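Local coordinates for putative cell adhesion protein (Bacteroides eggerthii, PDB 4GPV), which probably serves as a FimA-like fimbrial subunit that assembles into pili thought to mediate cell adhesion, at residues L51-R56 with G98-V103; V89-A94 with L131-E136; D108-T113 with R193-A198. All blocks are in the same frame, centred on the assembly; numbering follows the deposited sequence.

Contact 1: L51-R56 with G98-V103; sequences LVFLFR and GLFATV
Leu51, Phe53 and Phe55, alternate residues on one face of strand 50-56, line the apolar core between the larger mixed beta-sheet and the irregular connection that follows strand 83-90. The connection is shaped by two overlapping type I beta turns, Gly98 to Ala101 and Phe100 to Val103, the second closed by a 3.1 Å hydrogen bond from Val103 N to Phe100 O. Their bends turn the side chains of Phe100 and Val103 toward the strand, and no hydrogen bond crosses the contact. Phe100 touches Leu51 and Phe53. Its CB meets the rim of the Phe53 ring, close to that ring's plane, at 3.5 Å from Phe53 CZ. The two side chains run at about a right angle to each other, and their rings form an oblique aromatic pair, the planes inclined at 50° and the centroids 5.4 Å apart. Leu51 reaches Phe100 with a single methyl: CG anti to the carbonyl carbon (chi1 -56°) and CD1 extended at chi2 bring that methyl to 3.7 Å from Phe100 CD2. Leu109 of helix 106-111 packs against Phe55, Phe100 and Val103, while Phe194 meets the Phe100 ring edge-to-face. Farther along the strand, Val103 touches Phe53 and Phe55 with one branch: CG1 is 4.3 Å from Phe53 CD2, and the same methyl lies at the edge of the Phe55 ring, 4.4 Å from Phe55 CZ.

Contact 2: V89-A94 with L131-E136; sequences VANTGA and LWMSGE
The indole of Trp132 carries Thr92 on one face and the backbone carbonyl of Asn91 at an edge. Thr92 CG2 makes a CH-pi contact with the five-membered ring, 3.6 Å from its centroid and 14° off the normal; CG2, anti to the carbonyl carbon, is directed at the ring, with OG1 between N and C. Asn91 O approaches near the ring plane, 3.2 Å from Trp132 CD1, and Phe194 meets the same indole with its plane inclined at about 40°. The second flat group, the buried carboxamide of Asn91, has Leu131 O almost in its own plane. ND2 donates to Leu131 O over 2.9 Å in a nearly straight bond, although the nitrogen sits above the plane of that carbonyl. The amide is gripped from elsewhere too, ND2 by Val46 O and OD1 by Asn48 N, which fixes its rotation. These groups stand where strand 83-90 of the larger sheet ends and its antiparallel neighbour 133-138 begins. Ala90 and Met133 form a hydrogen-bonded pair: Ala90 N reaches Met133 O at 2.8 Å, and the return bond from Met133 N to Ala90 O is weak. The next pair into the sheet, Val89 with Ser134, is non-hydrogen-bonded, with Val89 CG2 4.3 Å from Ser134 CB; the serine hydroxyl is hydrogen-bonded to Phe194 O. Met133, a selenomethionine, bends at chi3 (-93°) beside Asn91 and brings CE to 3.5 Å from Asn91 ND2.

Contact 3: D108-T113 with R193-A198; sequences DLLAVT and RFFGSA
Thr113 and Arg193 form a non-hydrogen-bonded antiparallel bridge where strand 176-193 of the smaller sheet runs out beside the segment leaving helix 106-111; residues 193-198 belong to the FimA-like C-terminal family region. Thr113 CG2 lies against the aliphatic part of Arg193, tightly, at 3.2 Å from CD. The arginine chain bends at chi2 (-70°) and again at chi3 (-86°), folding its guanidinium back toward Ala111, whose CA stands over one face of the group. From this position Arg193 NE donates to Phe195 O over 3.1 Å, with the nitrogen raised out of the carbonyl plane, while NH2 forms a salt bridge with Glu200 OE1. Replacing Arg193 by an alanine would probably leave Glu200 without its charged mate, Phe195 O without this donor and a gap beside Thr113 CG2.

Two phenylalanines fill the buried side. Leu110 CD2 presses on Phe195 CB at 3.6 Å, the two side chains crossing at about a right angle, and Leu109 CG lies 4.0 Å from Phe195 CE2. Phe194 turns its edge to the backbone, with Val112 O in the ring plane 3.6 Å from CD2. One water bridges the segments: it accepts from Phe195 N at 2.9 Å and can donate to Val112 O at 2.7 Å or, weakly, to Leu110 O.

In the next shell, Tyr87 of strand 83-90 meets the Phe195 ring edge-to-face. Gly196 passes beside the NH2 end of the guanidinium, where a CB would run into Arg193 NH2. Beyond it Ser197 is the N-cap of helix 198-201, and the cap falls on the very residue that pairs with Arg193: Ser197 OG is hydrogen-bonded to the backbone N of Glu200.

In the fold
From the N terminus, contact 1 closes first, bringing the turns at 98-103 back onto strand 50-56. Before that loop is complete the chain has passed through 89-94, so contact 2, which pairs it with 131-136, crosses contact 1. Contact 3 opens only after contact 1 has closed, but starts within the span of contact 2 and ends far beyond it, so those two cross as well. Contacts 1 and 2 share the larger sheet, where Leu51 N is hydrogen-bonded to Val89 O; contact 3 ties the end of helix 106-111 to the smaller sheet. The three meet around Phe100, Leu109 and Phe194, their centres 11 to 12 Å apart.

Contact 1: L51-R56 with G98-V103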
# COMPACT_ATOMS: atom_id res chain seq x y z
N LEU A 51 8.71 13.99 -10.18
CA LEU A 51 9.43 13.91 -11.45
C LEU A 51 8.41 13.96 -12.58
O LEU A 51 7.37 13.32 -12.49
CB LEU A 51 10.29 12.62 -11.58
CG LEU A 51 11.33 12.35 -10.48
CD1 LEU A 51 11.86 10.90 -10.57
CD2 LEU A 51 12.49 13.32 -10.58
N VAL A 52 8.74 14.66 -13.65
CA VAL A 52 7.90 14.71 -14.85
C VAL A 52 8.73 14.16 -16.02
O VAL A 52 9.83 14.65 -16.29
CB VAL A 52 7.31 16.12 -15.21
CG1 VAL A 52 6.36 16.05 -16.42
CG2 VAL A 52 6.61 16.79 -14.03
N PHE A 53 8.20 13.13 -16.68
CA PHE A 53 8.82 12.52 -17.85
C PHE A 53 7.97 12.85 -19.06
O PHE A 53 6.76 12.67 -19.02
CB PHE A 53 8.95 10.99 -17.70
CG PHE A 53 9.63 10.53 -16.43
CD1 PHE A 53 8.92 10.46 -15.23
CD2 PHE A 53 10.97 10.16 -16.44
CE1 PHE A 53 9.55 10.05 -14.05
CE2 PHE A 53 11.60 9.75 -15.26
CZ PHE A 53 10.89 9.70 -14.07
N LEU A 54 8.61 13.32 -20.13
CA LEU A 54 7.89 13.64 -21.36
C LEU A 54 8.38 12.73 -22.46
O LEU A 54 9.59 12.59 -22.62
CB LEU A 54 8.08 15.12 -21.76
CG LEU A 54 7.57 16.18 -20.78
CD1 LEU A 54 8.03 17.59 -21.23
CD2 LEU A 54 6.08 16.13 -20.67
N PHE A 55 7.47 12.10 -23.20
CA PHE A 55 7.89 11.17 -24.26
C PHE A 55 7.31 11.53 -25.60
O PHE A 55 6.18 12.00 -25.68
CB PHE A 55 7.48 9.73 -23.92
CG PHE A 55 8.14 9.22 -22.67
CD1 PHE A 55 9.47 8.83 -22.68
CD2 PHE A 55 7.44 9.16 -21.47
CE1 PHE A 55 10.09 8.39 -21.51
CE2 PHE A 55 8.06 8.71 -20.30
CZ PHE A 55 9.38 8.33 -20.32
N ARG A 56 8.07 11.23 -26.65
CA ARG A 56 7.62 11.43 -28.03
C ARG A 56 6.74 10.22 -28.44
O ARG A 56 6.62 9.26 -27.68
CB ARG A 56 8.83 11.62 -28.95
CG ARG A 56 9.63 12.84 -28.54
CD ARG A 56 10.82 13.16 -29.42
NE ARG A 56 11.47 14.34 -28.86
CZ ARG A 56 12.76 14.64 -28.98
NH1 ARG A 56 13.56 13.89 -29.74
NH2 ARG A 56 13.25 15.72 -28.40
N GLY A 98 18.23 7.40 -7.88
CA GLY A 98 16.87 6.96 -7.57
C GLY A 98 16.35 5.88 -8.50
O GLY A 98 17.06 5.42 -9.41
N LEU A 99 15.08 5.50 -8.30
CA LEU A 99 14.44 4.44 -9.08
C LEU A 99 14.37 4.70 -10.58
O LEU A 99 14.35 3.74 -11.36
CB LEU A 99 13.02 4.18 -8.55
CG LEU A 99 12.95 3.59 -7.14
CD1 LEU A 99 11.56 3.60 -6.64
CD2 LEU A 99 13.51 2.16 -7.09
N PHE A 100 14.36 5.98 -10.98
CA PHE A 100 14.15 6.40 -12.35
C PHE A 100 15.40 6.90 -13.07
O PHE A 100 15.29 7.32 -14.23
CB PHE A 100 13.09 7.50 -12.38
CG PHE A 100 11.80 7.02 -11.76
CD1 PHE A 100 10.88 6.31 -12.52
CD2 PHE A 100 11.54 7.25 -10.41
CE1 PHE A 100 9.70 5.82 -11.92
CE2 PHE A 100 10.37 6.76 -9.83
CZ PHE A 100 9.45 6.08 -10.60
N ALA A 101 16.55 6.87 -12.38
CA ALA A 101 17.84 7.38 -12.92
C ALA A 101 18.26 6.76 -14.26
O ALA A 101 18.98 7.43 -15.03
CB ALA A 101 18.93 7.14 -11.90
N THR A 102 17.87 5.49 -14.56
CA THR A 102 18.30 4.84 -15.81
C THR A 102 17.19 4.82 -16.88
O THR A 102 17.36 4.17 -17.91
CB THR A 102 18.82 3.41 -15.53
OG1 THR A 102 17.73 2.57 -15.13
CG2 THR A 102 19.96 3.37 -14.52
N VAL A 103 16.05 5.50 -16.64
CA VAL A 103 14.95 5.56 -17.61
C VAL A 103 15.42 6.34 -18.85
O VAL A 103 15.87 7.49 -18.72
CB VAL A 103 13.68 6.19 -17.01
CG1 VAL A 103 12.65 6.52 -18.09
CG2 VAL A 103 13.06 5.28 -15.95

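Contact 2: V89-A94 with L131-E136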
# COMPACT_ATOMS: atom_id res chain seq x y z
N VAL A 89 5.57 11.09 -11.30
CA VAL A 89 5.75 10.26 -10.12
C VAL A 89 6.07 11.21 -8.99
O VAL A 89 7.00 11.99 -9.11
CB VAL A 89 6.83 9.14 -10.27
CG1 VAL A 89 6.96 8.35 -8.97
CG2 VAL A 89 6.50 8.19 -11.43
N ALA A 90 5.32 11.15 -7.89
CA ALA A 90 5.59 12.02 -6.74
C ALA A 90 6.17 11.23 -5.59
O ALA A 90 5.83 10.05 -5.39
CB ALA A 90 4.28 12.67 -6.28
N ASN A 91 7.02 11.89 -4.80
CA ASN A 91 7.53 11.47 -3.51
C ASN A 91 8.50 10.30 -3.55
O ASN A 91 8.66 9.62 -2.55
CB ASN A 91 6.35 11.20 -2.54
CG ASN A 91 5.59 12.46 -2.21
OD1 ASN A 91 6.13 13.57 -2.27
ND2 ASN A 91 4.33 12.32 -1.78
N THR A 92 9.27 10.18 -4.63
CA THR A 92 10.33 9.16 -4.66
C THR A 92 11.72 9.83 -4.47
O THR A 92 12.73 9.14 -4.48
CB THR A 92 10.32 8.30 -5.92
OG1 THR A 92 10.63 9.10 -7.09
CG2 THR A 92 9.02 7.47 -6.08
N GLY A 93 11.75 11.14 -4.31
CA GLY A 93 12.97 11.91 -4.08
C GLY A 93 13.75 12.26 -5.32
O GLY A 93 13.24 12.18 -6.43
N ALA A 94 15.03 12.71 -5.14
CA ALA A 94 15.89 13.14 -6.24
C ALA A 94 15.99 12.10 -7.34
O ALA A 94 15.98 10.89 -7.08
CB ALA A 94 17.29 13.48 -5.73
N LEU A 131 3.86 9.54 0.66
CA LEU A 131 3.20 8.44 -0.04
C LEU A 131 3.47 8.56 -1.54
O LEU A 131 3.27 9.63 -2.12
CB LEU A 131 1.66 8.44 0.23
CG LEU A 131 1.29 8.10 1.67
CD1 LEU A 131 -0.17 8.43 1.94
CD2 LEU A 131 1.63 6.63 1.98
N TRP A 132 3.92 7.48 -2.17
CA TRP A 132 4.17 7.52 -3.62
C TRP A 132 2.86 7.71 -4.36
O TRP A 132 1.86 7.09 -3.99
CB TRP A 132 4.83 6.22 -4.10
CG TRP A 132 6.25 6.00 -3.63
CD1 TRP A 132 7.08 6.92 -3.05
CD2 TRP A 132 7.01 4.79 -3.76
NE1 TRP A 132 8.29 6.33 -2.76
CE2 TRP A 132 8.28 5.03 -3.21
CE3 TRP A 132 6.73 3.51 -4.28
CZ2 TRP A 132 9.28 4.05 -3.15
CZ3 TRP A 132 7.71 2.51 -4.20
CH2 TRP A 132 8.97 2.79 -3.65
N MSE A 133 2.85 8.57 -5.38
CA MSE A 133 1.70 8.83 -6.25
C MSE A 133 2.17 8.89 -7.67
O MSE A 133 3.33 9.23 -7.93
CB MSE A 133 1.00 10.15 -5.89
CG MSE A 133 0.38 10.12 -4.48
SE MSE A 133 -0.34 11.87 -4.02
CE MSE A 133 1.16 12.64 -3.12
N SER A 134 1.30 8.51 -8.59
CA SER A 134 1.69 8.57 -9.99
C SER A 134 0.48 8.85 -10.85
O SER A 134 -0.67 8.65 -10.45
CB SER A 134 2.41 7.28 -10.41
OG SER A 134 1.47 6.21 -10.50
N GLY A 135 0.73 9.34 -12.04
CA GLY A 135 -0.32 9.65 -12.99
C GLY A 135 0.25 9.94 -14.35
O GLY A 135 1.46 10.07 -14.50
N GLU A 136 -0.62 10.04 -15.38
CA GLU A 136 -0.11 10.31 -16.72
C GLU A 136 -1.17 11.03 -17.53
O GLU A 136 -2.36 10.90 -17.24
CB GLU A 136 0.29 8.98 -17.44
CG GLU A 136 -0.89 8.06 -17.75
CD GLU A 136 -0.53 6.64 -18.13
OE1 GLU A 136 -0.21 5.85 -17.22
OE2 GLU A 136 -0.63 6.31 -19.34

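Contact 3: D108-T113 with R193-A198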
# COMPACT_ATOMS: atom_id res chain seq x y z
N ASP A 108 10.98 1.83 -20.69
CA ASP A 108 11.72 1.75 -19.42
C ASP A 108 10.92 2.24 -18.25
O ASP A 108 10.93 1.60 -17.19
CB ASP A 108 13.01 2.58 -19.45
CG ASP A 108 14.08 2.08 -20.41
OD1 ASP A 108 14.05 0.87 -20.74
OD2 ASP A 108 14.97 2.89 -20.77
N LEU A 109 10.27 3.41 -18.40
CA LEU A 109 9.52 3.99 -17.29
C LEU A 109 8.37 3.06 -16.88
O LEU A 109 8.15 2.88 -15.68
CB LEU A 109 8.98 5.37 -17.66
CG LEU A 109 8.11 6.02 -16.58
CD1 LEU A 109 8.90 6.35 -15.36
CD2 LEU A 109 7.47 7.26 -17.08
N LEU A 110 7.67 2.48 -17.86
CA LEU A 110 6.51 1.63 -17.61
C LEU A 110 6.85 0.37 -16.82
O LEU A 110 5.97 -0.20 -16.16
CB LEU A 110 5.83 1.25 -18.94
CG LEU A 110 5.18 2.41 -19.70
CD1 LEU A 110 4.62 1.95 -21.04
CD2 LEU A 110 4.10 3.10 -18.87
N ALA A 111 8.13 -0.04 -16.84
CA ALA A 111 8.61 -1.21 -16.12
C ALA A 111 9.21 -0.89 -14.75
O ALA A 111 9.49 -1.82 -14.00
CB ALA A 111 9.65 -1.94 -16.96
N VAL A 112 9.42 0.40 -14.39
CA VAL A 112 10.04 0.71 -13.08
C VAL A 112 9.16 0.25 -11.91
O VAL A 112 7.98 0.58 -11.87
CB VAL A 112 10.38 2.21 -12.92
CG1 VAL A 112 10.90 2.51 -11.51
CG2 VAL A 112 11.40 2.64 -13.96
N THR A 113 9.77 -0.42 -10.92
CA THR A 113 9.05 -0.80 -9.70
C THR A 113 9.86 -0.32 -8.49
O THR A 113 11.10 -0.22 -8.57
CB THR A 113 8.80 -2.34 -9.65
OG1 THR A 113 10.06 -2.99 -9.57
CG2 THR A 113 8.12 -2.87 -10.90
N ARG A 193 4.29 -0.99 -8.49
CA ARG A 193 4.34 -0.58 -9.88
C ARG A 193 3.77 0.79 -10.02
O ARG A 193 2.63 1.04 -9.59
CB ARG A 193 3.54 -1.57 -10.75
CG ARG A 193 4.33 -2.72 -11.29
CD ARG A 193 5.31 -2.28 -12.36
NE ARG A 193 4.76 -2.19 -13.71
CZ ARG A 193 4.85 -3.15 -14.62
NH1 ARG A 193 5.42 -4.31 -14.32
NH2 ARG A 193 4.35 -2.97 -15.83
N PHE A 194 4.55 1.72 -10.60
CA PHE A 194 4.01 3.06 -10.77
C PHE A 194 3.06 3.14 -11.94
O PHE A 194 2.13 3.93 -11.90
CB PHE A 194 5.17 4.08 -10.96
CG PHE A 194 6.09 4.12 -9.76
CD1 PHE A 194 5.81 4.97 -8.69
CD2 PHE A 194 7.23 3.32 -9.70
CE1 PHE A 194 6.67 5.02 -7.58
CE2 PHE A 194 8.07 3.35 -8.58
CZ PHE A 194 7.78 4.18 -7.53
N PHE A 195 3.36 2.39 -13.03
CA PHE A 195 2.55 2.41 -14.24
C PHE A 195 2.29 0.97 -14.65
O PHE A 195 2.59 0.05 -13.90
CB PHE A 195 3.25 3.21 -15.34
CG PHE A 195 3.54 4.61 -14.89
CD1 PHE A 195 2.52 5.55 -14.77
CD2 PHE A 195 4.83 4.99 -14.51
CE1 PHE A 195 2.77 6.82 -14.26
CE2 PHE A 195 5.07 6.26 -13.99
CZ PHE A 195 4.05 7.18 -13.93
N GLY A 196 1.66 0.79 -15.79
CA GLY A 196 1.34 -0.56 -16.22
C GLY A 196 -0.11 -0.85 -16.00
O GLY A 196 -0.89 -0.01 -15.54
N SER A 197 -0.49 -2.07 -16.34
CA SER A 197 -1.88 -2.48 -16.29
C SER A 197 -2.32 -2.72 -14.86
O SER A 197 -1.51 -2.96 -13.96
CB SER A 197 -2.07 -3.76 -17.08
OG SER A 197 -1.44 -4.83 -16.40
N ALA A 198 -3.64 -2.68 -14.66
CA ALA A 198 -4.22 -2.97 -13.37
C ALA A 198 -3.80 -4.39 -12.92
O ALA A 198 -3.47 -4.58 -11.74
CB ALA A 198 -5.74 -2.86 -13.47
O HOH W 1 5.98 1.26 -13.60